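PDB 4QGL: acireductone dioxygenase from Bacillus anthracis, which probably catalyses the oxygen-dependent cleavage of an acireductone in the methionine salvage pathway, with products that depend on whether iron or nickel is bound. Local coordinates for residues Val110-Phe120 with Phe150-Ile161. Residues are numbered along the deposited sequence; the frame is centred on the assembly and turned at random.
Sequences VRFIVSGHGIF and FTLQDDRQVVAI. With CD (cadmium ion), chain C.
Phe112 and Ile161 form an antiparallel hydrogen-bonded pair, Phe112 N giving to Ile161 O at 3.0 Å and Phe112 O accepting from Ile161 N. Past the Ile113-Ala160 pair, Val114 and Ser115 both face Val159 in a classic beta bulge where the chain turns a corner: both their N atoms reach Val159 O, from the same face of its carbonyl plane, while Val159 N returns a bond to Ser115 O. Gly116 suits the next position because its phi is positive, and its CA makes a CA-H...O contact with Gln157 O. Beyond it, Ile119 N lies 2.8 Å from Thr151 O.

Among apolar groups, Phe112 CD2 meets Ile161 CD1 at 3.8 Å, side by side. With CG of Phe150 anti to the main-chain nitrogen (chi1 -178°), the ring puts its CD1 edge over the centre of the Phe120 ring, an edge-to-face pair with planes at 59°. Side-chain-free Gly118 lets Phe150 CZ come within 3.6 Å of its CA.

His117 ND1 donates to Asp155 OD2 at 2.8 Å, in the ring plane but above the carboxylate plane, which helps fix the ring's rotation; NE2 binds a cadmium ion, with Gly1 and Glu135. The aliphatic part of Gln153 packs across His117 CB and Ile119 CG1, crossing both side chains at about a right angle.

Two strand pairs, one in each sheet, thus join across a bulged corner of the cupin double-stranded beta-helix, with Phe120 near Glu109 and His148, which bind a separate cadmium ion and are predicted iron or nickel ligands.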
ATOM      1  N   VAL A 110      -1.449   1.470  -6.528  1.00 25.21           N
ATOM      2  CA  VAL A 110      -2.457   0.895  -5.668  1.00 24.17           C
ATOM      3  C   VAL A 110      -1.893  -0.320  -4.975  1.00 23.12           C
ATOM      4  O   VAL A 110      -1.283  -1.156  -5.590  1.00 23.24           O
ATOM      5  CB  VAL A 110      -3.645   0.487  -6.517  1.00 24.76           C
ATOM      6  CG1 VAL A 110      -4.823   0.051  -5.659  1.00 24.69           C
ATOM      7  CG2 VAL A 110      -4.027   1.637  -7.438  1.00 25.35           C
ATOM      8  N   ARG A 111      -2.075  -0.398  -3.674  1.00 22.17           N
ATOM      9  CA  ARG A 111      -1.556  -1.514  -2.895  1.00 21.55           C
ATOM     10  C   ARG A 111      -2.611  -1.898  -1.869  1.00 21.18           C
ATOM     11  O   ARG A 111      -3.267  -1.017  -1.324  1.00 21.09           O
ATOM     12  CB  ARG A 111      -0.239  -1.130  -2.177  1.00 21.14           C
ATOM     13  CG  ARG A 111       0.962  -0.861  -3.089  1.00 21.23           C
ATOM     14  CD  ARG A 111       1.387  -2.104  -3.885  1.00 21.52           C
ATOM     15  NE  ARG A 111       2.533  -1.840  -4.763  1.00 21.77           N
ATOM     16  CZ  ARG A 111       2.456  -1.272  -5.956  1.00 22.10           C
ATOM     17  NH1 ARG A 111       1.290  -0.908  -6.457  1.00 22.27           N
ATOM     18  NH2 ARG A 111       3.551  -1.072  -6.654  1.00 22.42           N
ATOM     19  N   PHE A 112      -2.799  -3.191  -1.616  1.00 20.98           N
ATOM     20  CA  PHE A 112      -3.619  -3.616  -0.486  1.00 20.77           C
ATOM     21  C   PHE A 112      -2.780  -4.444   0.445  1.00 20.48           C
ATOM     22  O   PHE A 112      -2.175  -5.406   0.013  1.00 20.63           O
ATOM     23  CB  PHE A 112      -4.795  -4.433  -0.963  1.00 21.14           C
ATOM     24  CG  PHE A 112      -5.519  -5.177   0.131  1.00 21.19           C
ATOM     25  CD1 PHE A 112      -6.355  -4.529   0.983  1.00 21.20           C
ATOM     26  CD2 PHE A 112      -5.381  -6.542   0.265  1.00 21.41           C
ATOM     27  CE1 PHE A 112      -7.031  -5.218   1.965  1.00 21.45           C
ATOM     28  CE2 PHE A 112      -6.051  -7.242   1.242  1.00 21.57           C
ATOM     29  CZ  PHE A 112      -6.874  -6.571   2.100  1.00 21.58           C
ATOM     30  N   ILE A 113      -2.732  -4.111   1.718  1.00 20.14           N
ATOM     31  CA  ILE A 113      -1.875  -4.892   2.601  1.00 20.00           C
ATOM     32  C   ILE A 113      -2.592  -6.137   3.107  1.00 20.27           C
ATOM     33  O   ILE A 113      -3.711  -6.056   3.638  1.00 20.41           O
ATOM     34  CB  ILE A 113      -1.390  -4.075   3.802  1.00 19.82           C
ATOM     35  CG1 ILE A 113      -0.703  -2.760   3.366  1.00 19.61           C
ATOM     36  CG2 ILE A 113      -0.480  -4.916   4.670  1.00 19.94           C
ATOM     37  CD1 ILE A 113       0.050  -2.816   2.056  1.00 19.56           C
ATOM     38  N   VAL A 114      -1.940  -7.277   2.926  1.00 20.43           N
ATOM     39  CA  VAL A 114      -2.424  -8.535   3.450  1.00 20.79           C
ATOM     40  C   VAL A 114      -1.772  -8.900   4.751  1.00 20.89           C
ATOM     41  O   VAL A 114      -2.428  -9.309   5.679  1.00 21.16           O
ATOM     42  CB  VAL A 114      -2.157  -9.709   2.500  1.00 21.10           C
ATOM     43  CG1 VAL A 114      -2.962 -10.929   2.959  1.00 21.56           C
ATOM     44  CG2 VAL A 114      -2.532  -9.380   1.053  1.00 21.11           C
ATOM     45  N   SER A 115      -0.453  -8.782   4.804  1.00 20.82           N
ATOM     46  CA  SER A 115       0.313  -9.015   6.031  1.00 21.03           C
ATOM     47  C   SER A 115       1.413  -7.987   6.198  1.00 20.79           C
ATOM     48  O   SER A 115       1.775  -7.339   5.232  1.00 20.51           O
ATOM     49  CB  SER A 115       0.938 -10.389   5.955  1.00 21.50           C
ATOM     50  OG  SER A 115      -0.062 -11.383   6.121  1.00 21.84           O
ATOM     51  N   GLY A 116       1.964  -7.869   7.417  1.00 21.01           N
ATOM     52  CA  GLY A 116       3.078  -6.955   7.735  1.00 20.93           C
ATOM     53  C   GLY A 116       2.695  -5.504   7.672  1.00 20.52           C
ATOM     54  O   GLY A 116       1.557  -5.149   7.975  1.00 20.45           O
ATOM     55  N   HIS A 117       3.650  -4.653   7.276  1.00 20.36           N
ATOM     56  CA  HIS A 117       3.445  -3.182   7.311  1.00 20.10           C
ATOM     57  C   HIS A 117       4.157  -2.436   6.202  1.00 19.85           C
ATOM     58  O   HIS A 117       5.119  -2.938   5.619  1.00 19.97           O
ATOM     59  CB  HIS A 117       3.913  -2.582   8.636  1.00 20.39           C
ATOM     60  CG  HIS A 117       3.340  -3.253   9.843  1.00 20.80           C
ATOM     61  ND1 HIS A 117       3.901  -4.381  10.399  1.00 21.23           N
ATOM     62  CD2 HIS A 117       2.271  -2.948  10.606  1.00 20.96           C
ATOM     63  CE1 HIS A 117       3.191  -4.753  11.448  1.00 21.61           C
ATOM     64  NE2 HIS A 117       2.194  -3.897  11.595  1.00 21.46           N
ATOM     65  N   GLY A 118       3.681  -1.243   5.887  1.00 19.62           N
ATOM     66  CA  GLY A 118       4.444  -0.351   5.040  1.00 19.51           C
ATOM     67  C   GLY A 118       4.149   1.067   5.440  1.00 19.46           C
ATOM     68  O   GLY A 118       3.216   1.313   6.191  1.00 19.53           O
ATOM     69  N   ILE A 119       4.976   1.993   4.967  1.00 19.47           N
ATOM     70  CA  ILE A 119       4.710   3.408   5.120  1.00 19.49           C
ATOM     71  C   ILE A 119       4.832   4.056   3.761  1.00 19.39           C
ATOM     72  O   ILE A 119       5.865   3.951   3.139  1.00 19.45           O
ATOM     73  CB  ILE A 119       5.705   4.127   6.056  1.00 19.78           C
ATOM     74  CG1 ILE A 119       5.797   3.472   7.434  1.00 20.05           C
ATOM     75  CG2 ILE A 119       5.227   5.564   6.277  1.00 19.90           C
ATOM     76  CD1 ILE A 119       7.103   3.752   8.151  1.00 20.44           C
ATOM     77  N   PHE A 120       3.789   4.739   3.316  1.00 19.38           N
ATOM     78  CA  PHE A 120       3.926   5.630   2.187  1.00 19.50           C
ATOM     79  C   PHE A 120       4.090   7.054   2.642  1.00 19.99           C
ATOM     80  O   PHE A 120       3.318   7.537   3.458  1.00 20.17           O
ATOM     81  CB  PHE A 120       2.712   5.567   1.297  1.00 19.47           C
ATOM     82  CG  PHE A 120       2.817   4.498   0.247  1.00 19.41           C
ATOM     83  CD1 PHE A 120       3.601   4.706  -0.864  1.00 19.56           C
ATOM     84  CD2 PHE A 120       2.138   3.288   0.365  1.00 19.33           C
ATOM     85  CE1 PHE A 120       3.726   3.732  -1.822  1.00 19.66           C
ATOM     86  CE2 PHE A 120       2.263   2.316  -0.595  1.00 19.40           C
ATOM     87  CZ  PHE A 120       3.059   2.544  -1.688  1.00 19.59           C
ATOM     88  N   PHE A 150       8.601   5.007  -0.370  1.00 20.12           N
ATOM     89  CA  PHE A 150       8.080   3.873   0.411  1.00 19.89           C
ATOM     90  C   PHE A 150       9.101   3.334   1.409  1.00 20.10           C
ATOM     91  O   PHE A 150      10.291   3.303   1.166  1.00 20.41           O
ATOM     92  CB  PHE A 150       7.574   2.712  -0.496  1.00 19.87           C
ATOM     93  CG  PHE A 150       6.975   1.530   0.288  1.00 19.70           C
ATOM     94  CD1 PHE A 150       5.684   1.588   0.762  1.00 19.45           C
ATOM     95  CD2 PHE A 150       7.708   0.389   0.548  1.00 19.91           C
ATOM     96  CE1 PHE A 150       5.139   0.537   1.496  1.00 19.38           C
ATOM     97  CE2 PHE A 150       7.180  -0.655   1.279  1.00 19.85           C
ATOM     98  CZ  PHE A 150       5.892  -0.591   1.746  1.00 19.58           C
ATOM     99  N   THR A 151       8.611   2.857   2.538  1.00 20.02           N
ATOM    100  CA  THR A 151       9.517   2.359   3.554  1.00 20.39           C
ATOM    101  C   THR A 151       8.834   1.194   4.256  1.00 20.50           C
ATOM    102  O   THR A 151       7.614   1.187   4.476  1.00 20.23           O
ATOM    103  CB  THR A 151       9.875   3.500   4.533  1.00 20.53           C
ATOM    104  OG1 THR A 151      10.922   4.329   3.978  1.00 20.81           O
ATOM    105  CG2 THR A 151      10.329   2.970   5.828  1.00 20.84           C
ATOM    106  N   LEU A 152       9.601   0.183   4.592  1.00 21.07           N
ATOM    107  CA  LEU A 152       9.110  -0.764   5.541  1.00 21.39           C
ATOM    108  C   LEU A 152       9.219  -0.204   6.945  1.00 21.99           C
ATOM    109  O   LEU A 152       9.849   0.783   7.213  1.00 22.14           O
ATOM    110  CB  LEU A 152       9.878  -2.062   5.459  1.00 21.76           C
ATOM    111  CG  LEU A 152       9.839  -2.743   4.102  1.00 21.67           C
ATOM    112  CD1 LEU A 152      10.948  -3.770   4.011  1.00 22.29           C
ATOM    113  CD2 LEU A 152       8.476  -3.385   3.912  1.00 21.34           C
ATOM    114  N   GLN A 153       8.570  -0.878   7.853  1.00 22.59           N
ATOM    115  CA  GLN A 153       8.689  -0.567   9.245  1.00 23.43           C
ATOM    116  C   GLN A 153       9.754  -1.462   9.831  1.00 24.31           C
ATOM    117  O   GLN A 153      10.557  -2.058   9.107  1.00 24.56           O
ATOM    118  CB  GLN A 153       7.339  -0.746   9.943  1.00 23.55           C
ATOM    119  CG  GLN A 153       6.248   0.098   9.301  1.00 23.23           C
ATOM    120  CD  GLN A 153       5.257   0.646  10.314  1.00 23.62           C
ATOM    121  OE1 GLN A 153       4.107   0.224  10.366  1.00 23.78           O
ATOM    122  NE2 GLN A 153       5.688   1.595  11.102  1.00 24.05           N
ATOM    123  N   ASP A 154       9.775  -1.544  11.151  1.00 25.11           N
ATOM    124  CA  ASP A 154      10.898  -2.149  11.845  1.00 26.03           C
ATOM    125  C   ASP A 154      10.795  -3.669  11.853  1.00 26.14           C
ATOM    126  O   ASP A 154      11.738  -4.324  12.207  1.00 27.00           O
ATOM    127  CB  ASP A 154      11.021  -1.530  13.252  1.00 26.87           C
ATOM    128  CG  ASP A 154      11.172   0.020  13.202  1.00 26.96           C
ATOM    129  OD1 ASP A 154      11.364   0.540  12.085  1.00 26.68           O
ATOM    130  OD2 ASP A 154      11.087   0.729  14.245  1.00 27.67           O
ATOM    131  N   ASP A 155       9.669  -4.230  11.432  1.00 25.46           N
ATOM    132  CA  ASP A 155       9.571  -5.665  11.236  1.00 25.56           C
ATOM    133  C   ASP A 155      10.078  -6.054   9.847  1.00 25.10           C
ATOM    134  O   ASP A 155      10.195  -7.249   9.547  1.00 25.28           O
ATOM    135  CB  ASP A 155       8.140  -6.196  11.503  1.00 25.47           C
ATOM    136  CG  ASP A 155       7.066  -5.502  10.648  1.00 24.83           C
ATOM    137  OD1 ASP A 155       7.210  -4.269  10.420  1.00 24.62           O
ATOM    138  OD2 ASP A 155       6.077  -6.193  10.194  1.00 24.74           O
ATOM    139  N   ARG A 156      10.402  -5.043   9.023  1.00 24.43           N
ATOM    140  CA  ARG A 156      10.973  -5.234   7.672  1.00 24.19           C
ATOM    141  C   ARG A 156      10.309  -6.404   6.883  1.00 23.74           C
ATOM    142  O   ARG A 156      10.994  -7.244   6.323  1.00 24.20           O
ATOM    143  CB  ARG A 156      12.503  -5.443   7.720  1.00 25.11           C
ATOM    144  CG  ARG A 156      13.337  -4.374   8.433  1.00 25.57           C
ATOM    145  CD  ARG A 156      13.805  -3.277   7.483  1.00 25.43           C
ATOM    146  NE  ARG A 156      14.895  -3.735   6.601  1.00 26.15           N
ATOM    147  CZ  ARG A 156      15.442  -3.007   5.620  1.00 26.18           C
ATOM    148  NH1 ARG A 156      15.018  -1.773   5.375  1.00 25.68           N
ATOM    149  NH2 ARG A 156      16.417  -3.516   4.877  1.00 26.82           N
ATOM    150  N   GLN A 157       8.984  -6.433   6.824  1.00 22.83           N
ATOM    151  CA  GLN A 157       8.294  -7.446   6.049  1.00 22.56           C
ATOM    152  C   GLN A 157       6.898  -6.982   5.635  1.00 21.72           C
ATOM    153  O   GLN A 157       6.168  -6.387   6.419  1.00 21.52           O
ATOM    154  CB  GLN A 157       8.198  -8.741   6.829  1.00 23.05           C
ATOM    155  CG  GLN A 157       7.370  -8.579   8.072  1.00 22.96           C
ATOM    156  CD  GLN A 157       7.465  -9.768   8.964  1.00 23.62           C
ATOM    157  OE1 GLN A 157       8.092 -10.754   8.610  1.00 24.11           O
ATOM    158  NE2 GLN A 157       6.850  -9.680  10.142  1.00 23.73           N
ATOM    159  N   VAL A 158       6.540  -7.254   4.395  1.00 21.39           N
ATOM    160  CA  VAL A 158       5.207  -6.932   3.936  1.00 20.88           C
ATOM    161  C   VAL A 158       4.753  -7.934   2.885  1.00 21.07           C
ATOM    162  O   VAL A 158       5.555  -8.423   2.065  1.00 21.43           O
ATOM    163  CB  VAL A 158       5.152  -5.466   3.431  1.00 20.41           C
ATOM    164  CG1 VAL A 158       5.697  -5.314   2.029  1.00 20.48           C
ATOM    165  CG2 VAL A 158       3.747  -4.943   3.471  1.00 20.07           C
ATOM    166  N   VAL A 159       3.464  -8.261   2.931  1.00 20.94           N
ATOM    167  CA  VAL A 159       2.769  -8.940   1.809  1.00 21.09           C
ATOM    168  C   VAL A 159       1.657  -8.047   1.294  1.00 20.75           C
ATOM    169  O   VAL A 159       0.898  -7.530   2.084  1.00 20.49           O
ATOM    170  CB  VAL A 159       2.168 -10.286   2.210  1.00 21.48           C
ATOM    171  CG1 VAL A 159       1.416 -10.889   1.048  1.00 21.70           C
ATOM    172  CG2 VAL A 159       3.237 -11.267   2.607  1.00 22.01           C
ATOM    173  N   ALA A 160       1.579  -7.889  -0.034  1.00 20.89           N
ATOM    174  CA  ALA A 160       0.639  -6.974  -0.709  1.00 20.73           C
ATOM    175  C   ALA A 160       0.128  -7.485  -2.044  1.00 21.22           C
ATOM    176  O   ALA A 160       0.788  -8.223  -2.756  1.00 21.64           O
ATOM    177  CB  ALA A 160       1.320  -5.626  -0.948  1.00 20.44           C
ATOM    178  N   ILE A 161      -1.035  -6.998  -2.390  1.00 21.44           N
ATOM    179  CA  ILE A 161      -1.551  -7.134  -3.720  1.00 22.20           C
ATOM    180  C   ILE A 161      -1.299  -5.819  -4.448  1.00 22.58           C
ATOM    181  O   ILE A 161      -1.603  -4.775  -3.925  1.00 22.30           O
ATOM    182  CB  ILE A 161      -3.060  -7.428  -3.714  1.00 22.30           C
ATOM    183  CG1 ILE A 161      -3.348  -8.671  -2.892  1.00 22.40           C
ATOM    184  CG2 ILE A 161      -3.523  -7.648  -5.127  1.00 22.88           C
ATOM    185  CD1 ILE A 161      -4.825  -8.909  -2.640  1.00 22.62           C
TER
HETATM  186 CD    CD C 202       0.163  -3.475  13.253  1.00 33.72          CD